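Local coordinates for carbohydrate oxidase (Microdochium nivale, PDB 3RJA), which catalyses the FAD-dependent oxidation of the C1 hydroxyl of mono-, oligo- and polysaccharides to lactones, reducing molecular oxygen to hydrogen peroxide, at residues A241-N246 with N364-K369; L357-G362 with K382-Q387; A20-D25 with T38-T43. All coordinates share one frame; numbering follows the deposited sequence.

Contact 1. Residues A241-N246 with N364-K369; sequences APREVN and NSQVTK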
loop_
_atom_site.group_PDB
_atom_site.type_symbol
_atom_site.label_atom_id
_atom_site.label_comp_id
_atom_site.label_asym_id
_atom_site.label_seq_id
_atom_site.Cartn_x
_atom_site.Cartn_y
_atom_site.Cartn_z
ATOM N N ALA A 241 13.047 -9.825 17.701
ATOM C CA ALA A 241 13.524 -8.982 16.598
ATOM C C ALA A 241 13.768 -7.508 17.010
ATOM O O ALA A 241 12.827 -6.780 17.378
ATOM C CB ALA A 241 12.562 -9.060 15.389
ATOM N N PRO A 242 15.043 -7.065 16.980
ATOM C CA PRO A 242 15.318 -5.674 17.298
ATOM C C PRO A 242 14.638 -4.756 16.285
ATOM O O PRO A 242 14.291 -5.186 15.193
ATOM C CB PRO A 242 16.846 -5.582 17.181
ATOM C CG PRO A 242 17.302 -6.990 17.472
ATOM C CD PRO A 242 16.277 -7.836 16.781
ATOM N N ARG A 243 14.432 -3.517 16.693
ATOM C CA ARG A 243 13.922 -2.445 15.843
ATOM C C ARG A 243 14.618 -2.380 14.484
ATOM O O ARG A 243 13.952 -2.256 13.460
ATOM C CB ARG A 243 14.127 -1.116 16.576
ATOM C CG ARG A 243 13.366 0.034 15.986
ATOM C CD ARG A 243 13.743 1.357 16.678
ATOM N NE ARG A 243 13.119 2.463 15.969
ATOM C CZ ARG A 243 13.544 3.722 15.981
ATOM N NH1 ARG A 243 14.634 4.069 16.672
ATOM N NH2 ARG A 243 12.879 4.638 15.283
ATOM N N GLU A 244 15.948 -2.484 14.484
ATOM C CA GLU A 244 16.760 -2.332 13.266
ATOM C C GLU A 244 16.518 -3.412 12.168
ATOM O O GLU A 244 17.008 -3.274 11.036
ATOM C CB GLU A 244 18.263 -2.345 13.617
ATOM C CG GLU A 244 18.793 -1.139 14.399
ATOM C CD GLU A 244 18.326 -1.143 15.873
ATOM O OE1 GLU A 244 18.046 -2.238 16.428
ATOM O OE2 GLU A 244 18.250 -0.041 16.455
ATOM N N VAL A 245 15.827 -4.501 12.506
ATOM C CA VAL A 245 15.647 -5.571 11.527
ATOM C C VAL A 245 14.277 -5.473 10.860
ATOM O O VAL A 245 13.254 -5.352 11.520
ATOM C CB VAL A 245 15.955 -6.980 12.087
ATOM C CG1 VAL A 245 14.746 -7.593 12.790
ATOM C CG2 VAL A 245 16.427 -7.887 10.972
ATOM N N ASN A 246 14.284 -5.477 9.527
ATOM C CA ASN A 246 13.037 -5.366 8.748
ATOM C C ASN A 246 13.010 -6.548 7.828
ATOM O O ASN A 246 13.974 -6.746 7.058
ATOM C CB ASN A 246 13.003 -4.092 7.891
ATOM C CG ASN A 246 13.273 -2.835 8.680
ATOM O OD1 ASN A 246 12.351 -2.079 8.989
ATOM N ND2 ASN A 246 14.536 -2.591 8.990
ATOM N N ASN A 364 9.288 -4.948 19.094
ATOM C CA ASN A 364 10.152 -3.819 18.728
ATOM C C ASN A 364 9.806 -3.163 17.381
ATOM O O ASN A 364 10.575 -2.337 16.841
ATOM C CB ASN A 364 11.624 -4.243 18.817
ATOM C CG ASN A 364 11.965 -4.832 20.193
ATOM O OD1 ASN A 364 11.825 -4.154 21.194
ATOM N ND2 ASN A 364 12.350 -6.103 20.236
ATOM N N SER A 365 8.641 -3.515 16.833
ATOM C CA SER A 365 8.235 -2.930 15.566
ATOM C C SER A 365 7.767 -1.502 15.795
ATOM O O SER A 365 6.842 -1.252 16.591
ATOM C CB SER A 365 7.150 -3.748 14.872
ATOM O OG SER A 365 6.668 -3.042 13.725
ATOM N N GLN A 366 8.387 -0.559 15.091
ATOM C CA GLN A 366 7.940 0.836 15.156
ATOM C C GLN A 366 6.462 1.047 14.690
ATOM O O GLN A 366 5.776 1.972 15.138
ATOM C CB GLN A 366 8.917 1.709 14.357
ATOM C CG GLN A 366 8.893 3.177 14.677
ATOM C CD GLN A 366 9.134 3.559 16.143
ATOM O OE1 GLN A 366 8.633 4.583 16.560
ATOM N NE2 GLN A 366 9.886 2.771 16.911
ATOM N N VAL A 367 5.970 0.183 13.812
ATOM C CA VAL A 367 4.585 0.291 13.348
ATOM C C VAL A 367 3.594 0.227 14.534
ATOM O O VAL A 367 2.563 0.927 14.539
ATOM C CB VAL A 367 4.213 -0.858 12.340
ATOM C CG1 VAL A 367 2.679 -0.867 12.057
ATOM C CG2 VAL A 367 5.036 -0.745 11.064
ATOM N N THR A 368 3.951 -0.582 15.538
ATOM C CA THR A 368 3.109 -0.867 16.728
ATOM C C THR A 368 3.199 0.191 17.820
ATOM O O THR A 368 2.473 0.111 18.799
ATOM C CB THR A 368 3.510 -2.207 17.410
ATOM O OG1 THR A 368 4.792 -2.071 18.075
ATOM C CG2 THR A 368 3.585 -3.304 16.425
ATOM N N LYS A 369 4.114 1.147 17.688
ATOM C CA LYS A 369 4.190 2.255 18.638
ATOM C C LYS A 369 3.059 3.286 18.456
ATOM O O LYS A 369 2.888 4.163 19.290
ATOM C CB LYS A 369 5.563 2.934 18.591
ATOM C CG LYS A 369 6.778 1.964 18.737
ATOM C CD LYS A 369 6.716 1.160 20.037
ATOM C CE LYS A 369 7.900 0.233 20.185
ATOM N NZ LYS A 369 7.628 -0.687 21.289
HETATM O O HOH W 1 10.209 -7.329 17.967
#
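Polar contact centres on the carbonyl of Ala241 and the side chain and backbone N of Asn364. Asn364 ND2 donates to Ala241 O over 3.0 Å; the oxygen lies near the amide plane, but the donor stands 55° out of the carbonyl plane, so the bond is not directed at a lone pair. CG beside the Asn364 backbone N (chi1 -54°) brings the amide up to this carbonyl. A water bridges the same two residues: it accepts from Asn364 N at 2.8 Å and lies 2.7 Å from Ala241 O, to which it can donate.

Weaker contacts follow along Arg243. Its CA makes a bent CA-H...O contact with Asn364 O, 3.5 Å away, and CB and CG brush past the same oxygen. The extended chain then carries the guanidinium obliquely across the amide of Gln366. Arg243 NE and Gln366 NE2, 3.4 Å apart, are both donors and do not bond; NE instead makes a weak bond to Met152 O. Arg243 O accepts from His151 ND1 of helix 150-153.

Within the segments, Val245 N closes a type I turn on Pro242 O, while Ser365 O accepts from both N and OG1 of Thr368. The arrangement is thus a surface meeting of a type I beta turn, leading into strand 245-251, with a loop where Ser365 OG and Val367 N form an ST turn at the start of a 3-10 segment.

Contact 2. Residues L357-G362 with K382-Q387; sequences LDVHGG and KLWLIQ. With ABL ((2R,3R,4R,5R)-4,5-dihydroxy-2-(hydroxymethyl)-6-oxopiperidin-3-yl beta-D-glucopyranoside), chain G.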
loop_
_atom_site.group_PDB
_atom_site.type_symbol
_atom_site.label_atom_id
_atom_site.label_comp_id
_atom_site.label_asym_id
_atom_site.label_seq_id
_atom_site.Cartn_x
_atom_site.Cartn_y
_atom_site.Cartn_z
ATOM N N LEU A 357 4.887 -12.905 3.655
ATOM C CA LEU A 357 4.546 -12.797 5.059
ATOM C C LEU A 357 5.458 -11.742 5.697
ATOM O O LEU A 357 6.605 -12.044 6.098
ATOM C CB LEU A 357 4.682 -14.145 5.757
ATOM C CG LEU A 357 4.073 -15.422 5.125
ATOM C CD1 LEU A 357 4.267 -16.657 6.035
ATOM C CD2 LEU A 357 2.611 -15.310 4.774
ATOM N N ASP A 358 4.920 -10.516 5.759
ATOM C CA ASP A 358 5.659 -9.369 6.281
ATOM C C ASP A 358 5.570 -9.260 7.798
ATOM O O ASP A 358 4.495 -9.347 8.371
ATOM C CB ASP A 358 5.194 -8.069 5.620
ATOM C CG ASP A 358 5.750 -7.920 4.220
ATOM O OD1 ASP A 358 5.215 -8.591 3.316
ATOM O OD2 ASP A 358 6.749 -7.182 4.031
ATOM N N VAL A 359 6.727 -9.069 8.430
ATOM C CA VAL A 359 6.799 -8.848 9.865
ATOM C C VAL A 359 6.409 -7.392 10.175
ATOM O O VAL A 359 7.239 -6.463 10.161
ATOM C CB VAL A 359 8.176 -9.286 10.409
ATOM C CG1 VAL A 359 8.355 -8.902 11.865
ATOM C CG2 VAL A 359 8.341 -10.819 10.224
ATOM N N HIS A 360 5.133 -7.218 10.479
ATOM C CA HIS A 360 4.452 -5.915 10.562
ATOM C C HIS A 360 4.442 -5.446 12.009
ATOM O O HIS A 360 4.841 -4.332 12.310
ATOM C CB HIS A 360 3.026 -6.117 9.980
ATOM C CG HIS A 360 2.086 -4.954 10.121
ATOM N ND1 HIS A 360 1.266 -4.786 11.222
ATOM C CD2 HIS A 360 1.750 -3.972 9.254
ATOM C CE1 HIS A 360 0.512 -3.712 11.055
ATOM N NE2 HIS A 360 0.768 -3.213 9.860
ATOM N N GLY A 361 4.019 -6.319 12.920
ATOM C CA GLY A 361 3.987 -5.994 14.329
ATOM C C GLY A 361 5.122 -6.653 15.092
ATOM O O GLY A 361 6.186 -6.955 14.515
ATOM N N GLY A 362 4.901 -6.884 16.390
ATOM C CA GLY A 362 5.937 -7.450 17.232
ATOM C C GLY A 362 6.454 -6.404 18.201
ATOM O O GLY A 362 6.320 -5.195 17.965
ATOM N N LYS A 382 -1.807 -6.189 14.807
ATOM C CA LYS A 382 -1.542 -7.347 13.914
ATOM C C LYS A 382 -0.056 -7.527 13.694
ATOM O O LYS A 382 0.636 -6.590 13.281
ATOM C CB LYS A 382 -2.239 -7.207 12.550
ATOM C CG LYS A 382 -3.744 -6.814 12.613
ATOM C CD LYS A 382 -4.573 -7.802 13.494
ATOM C CE LYS A 382 -6.080 -7.742 13.222
ATOM N NZ LYS A 382 -6.681 -6.468 13.686
ATOM N N LEU A 383 0.424 -8.739 13.952
ATOM C CA LEU A 383 1.816 -9.079 13.797
ATOM C C LEU A 383 2.168 -9.298 12.329
ATOM O O LEU A 383 3.223 -8.822 11.854
ATOM C CB LEU A 383 2.176 -10.345 14.639
ATOM C CG LEU A 383 3.678 -10.653 14.670
ATOM C CD1 LEU A 383 4.136 -11.160 16.035
ATOM C CD2 LEU A 383 4.092 -11.633 13.574
ATOM N N TRP A 384 1.312 -10.045 11.628
ATOM C CA TRP A 384 1.546 -10.388 10.220
ATOM C C TRP A 384 0.727 -9.524 9.255
ATOM O O TRP A 384 -0.476 -9.344 9.440
ATOM C CB TRP A 384 1.101 -11.841 9.965
ATOM C CG TRP A 384 1.967 -12.893 10.628
ATOM C CD1 TRP A 384 1.615 -13.721 11.674
ATOM C CD2 TRP A 384 3.303 -13.252 10.267
ATOM N NE1 TRP A 384 2.656 -14.566 11.987
ATOM C CE2 TRP A 384 3.707 -14.304 11.139
ATOM C CE3 TRP A 384 4.210 -12.778 9.307
ATOM C CZ2 TRP A 384 4.980 -14.886 11.075
ATOM C CZ3 TRP A 384 5.479 -13.370 9.236
ATOM C CH2 TRP A 384 5.851 -14.408 10.123
ATOM N N LEU A 385 1.374 -9.041 8.210
ATOM C CA LEU A 385 0.709 -8.472 7.038
ATOM C C LEU A 385 1.028 -9.442 5.874
ATOM O O LEU A 385 2.193 -9.724 5.592
ATOM C CB LEU A 385 1.237 -7.057 6.723
ATOM C CG LEU A 385 1.014 -6.523 5.289
ATOM C CD1 LEU A 385 -0.452 -6.393 4.940
ATOM C CD2 LEU A 385 1.674 -5.198 5.071
ATOM N N ILE A 386 -0.005 -9.942 5.208
ATOM C CA ILE A 386 0.185 -11.035 4.264
ATOM C C ILE A 386 -0.390 -10.637 2.929
ATOM O O ILE A 386 -1.542 -10.199 2.853
ATOM C CB ILE A 386 -0.492 -12.346 4.772
ATOM C CG1 ILE A 386 0.109 -12.762 6.130
ATOM C CG2 ILE A 386 -0.398 -13.478 3.722
ATOM C CD1 ILE A 386 -0.641 -13.956 6.812
ATOM N N GLN A 387 0.423 -10.784 1.889
ATOM C CA GLN A 387 -0.016 -10.575 0.521
ATOM C C GLN A 387 -0.033 -11.895 -0.257
ATOM O O GLN A 387 0.918 -12.697 -0.165
ATOM C CB GLN A 387 0.865 -9.534 -0.199
ATOM C CG GLN A 387 0.354 -9.271 -1.643
ATOM C CD GLN A 387 0.997 -8.091 -2.341
ATOM O OE1 GLN A 387 0.406 -7.522 -3.270
ATOM N NE2 GLN A 387 2.237 -7.736 -1.936
HETATM C C1A ABL G . 3.831 -5.380 -3.403
HETATM O O1A ABL G . 3.183 -4.824 -2.486
HETATM C C2A ABL G . 5.180 -6.069 -3.114
HETATM O O2A ABL G . 5.827 -5.328 -2.080
HETATM C C3A ABL G . 6.095 -6.183 -4.359
HETATM O O3A ABL G . 7.149 -7.118 -4.020
HETATM C C4A ABL G . 5.303 -6.757 -5.517
HETATM O O1 ABL G . 6.128 -6.929 -6.697
HETATM C C5A ABL G . 4.132 -5.777 -5.873
HETATM N N5 ABL G . 3.347 -5.401 -4.668
HETATM C C6A ABL G . 3.114 -6.399 -6.864
HETATM O O6A ABL G . 2.418 -5.421 -7.659
HETATM C C1 ABL G . 6.671 -8.245 -7.003
HETATM C C2 ABL G . 6.955 -8.373 -8.521
HETATM O O2 ABL G . 5.730 -8.160 -9.232
HETATM C C3 ABL G . 7.552 -9.756 -8.811
HETATM O O3 ABL G . 7.853 -9.915 -10.197
HETATM C C4 ABL G . 8.810 -9.964 -7.906
HETATM O O4 ABL G . 9.428 -11.223 -8.132
HETATM C C5 ABL G . 8.416 -9.831 -6.430
HETATM O O5 ABL G . 7.834 -8.518 -6.236
HETATM C C6 ABL G . 9.596 -10.069 -5.481
HETATM O O6 ABL G . 10.708 -9.273 -5.737
HETATM O O HOH W 2 2.864 -8.344 2.729
HETATM O O HOH W 3 3.500 -7.570 1.098
#
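Antiparallel strands 352-359 and 384-392 are neighbours inside the eight-stranded sheet, and Asp358 and Leu385 form a hydrogen-bonded pair between them: Asp358 N donates to Leu385 O (2.8 Å) and Leu385 N to Asp358 O (3.1 Å). After the non-hydrogen-bonded pair Val359-Trp384, Leu383 O accepts from both His360 N and Gly361 N. At Gly361 a side chain would run into Lys382 O.

That same Lys382 O receives His360 ND1 at 2.8 Å, meeting the imidazole at its edge. Placing CG anti to the backbone N (chi1 173°) sends the ring across CB of Leu385, and NE2 bonds to the hydroxyl of Tyr377. On the sheet face of Leu357, Val359, Trp384 and Ile386, Leu357 CB packs 3.7 Å from Trp384 CZ3, and its CD2 lies alongside Ile386 CG2. Leu383 CD2 sits 3.5 Å above the indole plane, toward its rim; Trp384 NE1 bonds to Glu234.

Further along, the extended Gln387 makes a weak bond from NE2 to O1A of the bound substrate analogue (3.1 Å). Leu383 and Trp384 together oppose Leu326, a classic beta bulge in a strand that leads into the carbohydrate pocket beside FAD.

Contact 3. Residues A20-D25 with T38-T43; sequences ADYERD and TAIAQT. With ABL ((2R,3R,4R,5R)-4,5-dihydroxy-2-(hydroxymethyl)-6-oxopiperidin-3-yl beta-D-glucopyranoside), chain H.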
loop_
_atom_site.group_PDB
_atom_site.type_symbol
_atom_site.label_atom_id
_atom_site.label_comp_id
_atom_site.label_asym_id
_atom_site.label_seq_id
_atom_site.Cartn_x
_atom_site.Cartn_y
_atom_site.Cartn_z
ATOM N N ALA A 20 -1.983 10.436 -27.062
ATOM C CA ALA A 20 -1.010 9.782 -26.190
ATOM C C ALA A 20 -1.352 9.975 -24.713
ATOM O O ALA A 20 -1.436 8.991 -23.987
ATOM C CB ALA A 20 0.426 10.272 -26.481
ATOM N N ASP A 21 -1.547 11.224 -24.281
ATOM C CA ASP A 21 -1.848 11.498 -22.881
ATOM C C ASP A 21 -3.064 10.708 -22.400
ATOM O O ASP A 21 -3.020 10.127 -21.331
ATOM C CB ASP A 21 -2.030 12.995 -22.627
ATOM C CG ASP A 21 -0.695 13.717 -22.439
ATOM O OD1 ASP A 21 -0.271 13.909 -21.276
ATOM O OD2 ASP A 21 -0.054 14.073 -23.450
ATOM N N TYR A 22 -4.123 10.667 -23.213
ATOM C CA TYR A 22 -5.335 9.939 -22.820
ATOM C C TYR A 22 -5.035 8.441 -22.671
ATOM O O TYR A 22 -5.320 7.861 -21.623
ATOM C CB TYR A 22 -6.491 10.176 -23.807
ATOM C CG TYR A 22 -7.761 9.435 -23.440
ATOM C CD1 TYR A 22 -7.973 8.128 -23.858
ATOM C CD2 TYR A 22 -8.745 10.047 -22.677
ATOM C CE1 TYR A 22 -9.147 7.446 -23.519
ATOM C CE2 TYR A 22 -9.893 9.381 -22.322
ATOM C CZ TYR A 22 -10.094 8.080 -22.743
ATOM O OH TYR A 22 -11.272 7.432 -22.398
ATOM N N GLU A 23 -4.423 7.842 -23.705
ATOM C CA GLU A 23 -4.062 6.429 -23.676
ATOM C C GLU A 23 -3.197 6.071 -22.461
ATOM O O GLU A 23 -3.417 5.042 -21.845
ATOM C CB GLU A 23 -3.379 5.966 -24.981
ATOM C CG GLU A 23 -4.297 6.035 -26.241
ATOM C CD GLU A 23 -5.506 5.110 -26.190
ATOM O OE1 GLU A 23 -5.318 3.902 -25.977
ATOM O OE2 GLU A 23 -6.649 5.589 -26.370
ATOM N N ARG A 24 -2.199 6.909 -22.149
ATOM C CA ARG A 24 -1.374 6.722 -20.972
ATOM C C ARG A 24 -2.205 6.817 -19.667
ATOM O O ARG A 24 -2.117 5.947 -18.812
ATOM C CB ARG A 24 -0.244 7.760 -20.935
ATOM C CG ARG A 24 0.511 7.790 -19.595
ATOM C CD ARG A 24 1.666 8.814 -19.572
ATOM N NE ARG A 24 1.915 9.238 -18.197
ATOM C CZ ARG A 24 2.973 9.947 -17.792
ATOM N NH1 ARG A 24 3.910 10.296 -18.671
ATOM N NH2 ARG A 24 3.095 10.304 -16.503
ATOM N N ASP A 25 -2.983 7.883 -19.527
ATOM C CA ASP A 25 -3.690 8.165 -18.280
ATOM C C ASP A 25 -4.839 7.164 -17.971
ATOM O O ASP A 25 -5.155 6.907 -16.800
ATOM C CB ASP A 25 -4.250 9.589 -18.294
ATOM C CG ASP A 25 -3.167 10.691 -18.138
ATOM O OD1 ASP A 25 -2.023 10.426 -17.726
ATOM O OD2 ASP A 25 -3.487 11.871 -18.432
ATOM N N THR A 38 -15.946 9.181 -17.465
ATOM C CA THR A 38 -16.628 10.074 -18.390
ATOM C C THR A 38 -15.669 11.137 -18.969
ATOM O O THR A 38 -15.818 11.557 -20.124
ATOM C CB THR A 38 -17.889 10.722 -17.806
ATOM O OG1 THR A 38 -18.519 11.461 -18.845
ATOM C CG2 THR A 38 -17.574 11.645 -16.624
ATOM N N ALA A 39 -14.699 11.558 -18.150
ATOM C CA ALA A 39 -13.679 12.490 -18.576
ATOM C C ALA A 39 -12.479 12.389 -17.655
ATOM O O ALA A 39 -12.628 11.994 -16.506
ATOM C CB ALA A 39 -14.241 13.956 -18.585
ATOM N N ILE A 40 -11.297 12.755 -18.166
ATOM C CA ILE A 40 -10.092 12.798 -17.360
ATOM C C ILE A 40 -9.560 14.234 -17.265
ATOM O O ILE A 40 -9.162 14.814 -18.283
ATOM C CB ILE A 40 -9.001 11.885 -17.916
ATOM C CG1 ILE A 40 -9.545 10.469 -18.213
ATOM C CG2 ILE A 40 -7.803 11.805 -16.929
ATOM C CD1 ILE A 40 -8.435 9.503 -18.762
ATOM N N ALA A 41 -9.564 14.788 -16.036
ATOM C CA ALA A 41 -8.986 16.096 -15.711
ATOM C C ALA A 41 -7.528 15.885 -15.291
ATOM O O ALA A 41 -7.258 15.292 -14.230
ATOM C CB ALA A 41 -9.745 16.765 -14.580
ATOM N N GLN A 42 -6.599 16.342 -16.128
ATOM C CA GLN A 42 -5.173 16.147 -15.865
ATOM C C GLN A 42 -4.679 17.417 -15.151
ATOM O O GLN A 42 -4.253 18.391 -15.805
ATOM C CB GLN A 42 -4.417 15.919 -17.170
ATOM C CG GLN A 42 -2.983 15.397 -16.982
ATOM C CD GLN A 42 -2.180 15.426 -18.272
ATOM O OE1 GLN A 42 -2.055 14.404 -18.981
ATOM N NE2 GLN A 42 -1.629 16.579 -18.585
ATOM N N THR A 43 -4.778 17.418 -13.821
ATOM C CA THR A 43 -4.633 18.652 -13.051
ATOM C C THR A 43 -3.185 19.085 -12.873
ATOM O O THR A 43 -2.303 18.244 -12.760
ATOM C CB THR A 43 -5.282 18.528 -11.650
ATOM O OG1 THR A 43 -4.713 17.416 -10.935
ATOM C CG2 THR A 43 -6.808 18.359 -11.771
HETATM C C1A ABL H . -4.316 15.224 -23.682
HETATM O O1A ABL H . -4.906 14.131 -23.846
HETATM C C2A ABL H . -3.637 15.954 -24.842
HETATM O O2A ABL H . -3.260 14.956 -25.788
HETATM C C3A ABL H . -2.356 16.659 -24.369
HETATM O O3A ABL H . -1.837 17.427 -25.470
HETATM C C4A ABL H . -2.665 17.585 -23.226
HETATM O O1 ABL H . -1.466 18.244 -22.775
HETATM C C5A ABL H . -3.098 16.654 -22.062
HETATM N N5 ABL H . -4.239 15.812 -22.467
HETATM C C6A ABL H . -3.574 17.501 -20.859
HETATM O O6A ABL H . -4.237 18.670 -21.305
HETATM C C1 ABL H . -1.298 19.680 -22.875
HETATM C C2 ABL H . 0.062 20.063 -22.261
HETATM O O2 ABL H . 0.124 19.664 -20.888
HETATM C C3 ABL H . 0.289 21.565 -22.365
HETATM O O3 ABL H . 1.627 21.816 -21.976
HETATM C C4 ABL H . -0.006 22.070 -23.812
HETATM O O4 ABL H . -0.005 23.490 -23.839
HETATM C C5 ABL H . -1.363 21.553 -24.304
HETATM O O5 ABL H . -1.326 20.121 -24.214
HETATM C C6 ABL H . -1.765 22.037 -25.704
HETATM O O6 ABL H . -0.844 21.754 -26.725
#
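Asp25 OD2 lies 3.0 Å from the Gln42 atom modelled as OE1, across the gap between helix 20-25 and strand 39-42. The carboxylate of Asp25 stands steeply to the Gln42 amide, their planes 79° apart, and the two side chains cross at about a right angle. Arg90 forms salt bridges with Asp25 OD1 and, in the conformer given, Asp21 OD1. Being close to Asp15 as well, Asp25 sits among like charges, which the guanidinium of Arg90 would be expected to offset. Lys66 NZ bonds to the backbone O of Asp25.

Gln42 reaches the helix because its chain is extended, with CG opposite the backbone N (chi1 -167°). Its amide lies against the hydroxymethyl carbon of the bound analogue, CD being 3.6 Å from C6A, while from the helix Asp21 CB meets O1A of the oxopiperidine ring at 3.3 Å. Replacing Gln42 by a leucine would probably leave the Asp21 and Asp25 carboxylates facing an apolar group, with Arg90 still in place. Thr19 OG1 and Ile16 N supply hydrogen bonds to the ligand.

Ile40 carries the apolar part. Its CD1, at the end of an extended CG1 branch, approaches Tyr22 CE2 at 3.8 Å, and Asp25 CB lies 4.2 Å from the same methyl. The Tyr22 and Ile40 side chains cross at about a right angle, as do the elements that bear them: the helix and strand 39-42 segments run at 102°, their axes 10.3 Å apart. Strand 39-42 is an outermost strand of the small parallel sheet in the FAD-binding domain, and the helix packed across it borders the pocket in which a second copy of the analogue is bound.

Contacts 1 and 2 adjoin, with centres 11 Å apart, and their segments alternate along the chain. Ser365 OG of contact 1 probably bonds to His360 O of contact 2 at 2.6 Å, and Thr368 CG2 packs 3.4 Å from Gly361 CA; strands 245-251 and 352-359, which they involve, are neighbours in one sheet. Contact 2 reaches the active site: Gln387 belongs to the analogue pocket, and the Leu385 side chain is about 5 Å from FAD. Contact 3 lies across the centre of the chain, its centre about 37 Å from that of contact 2 and 41 Å from that of contact 1, beside a second, separate copy of the analogue.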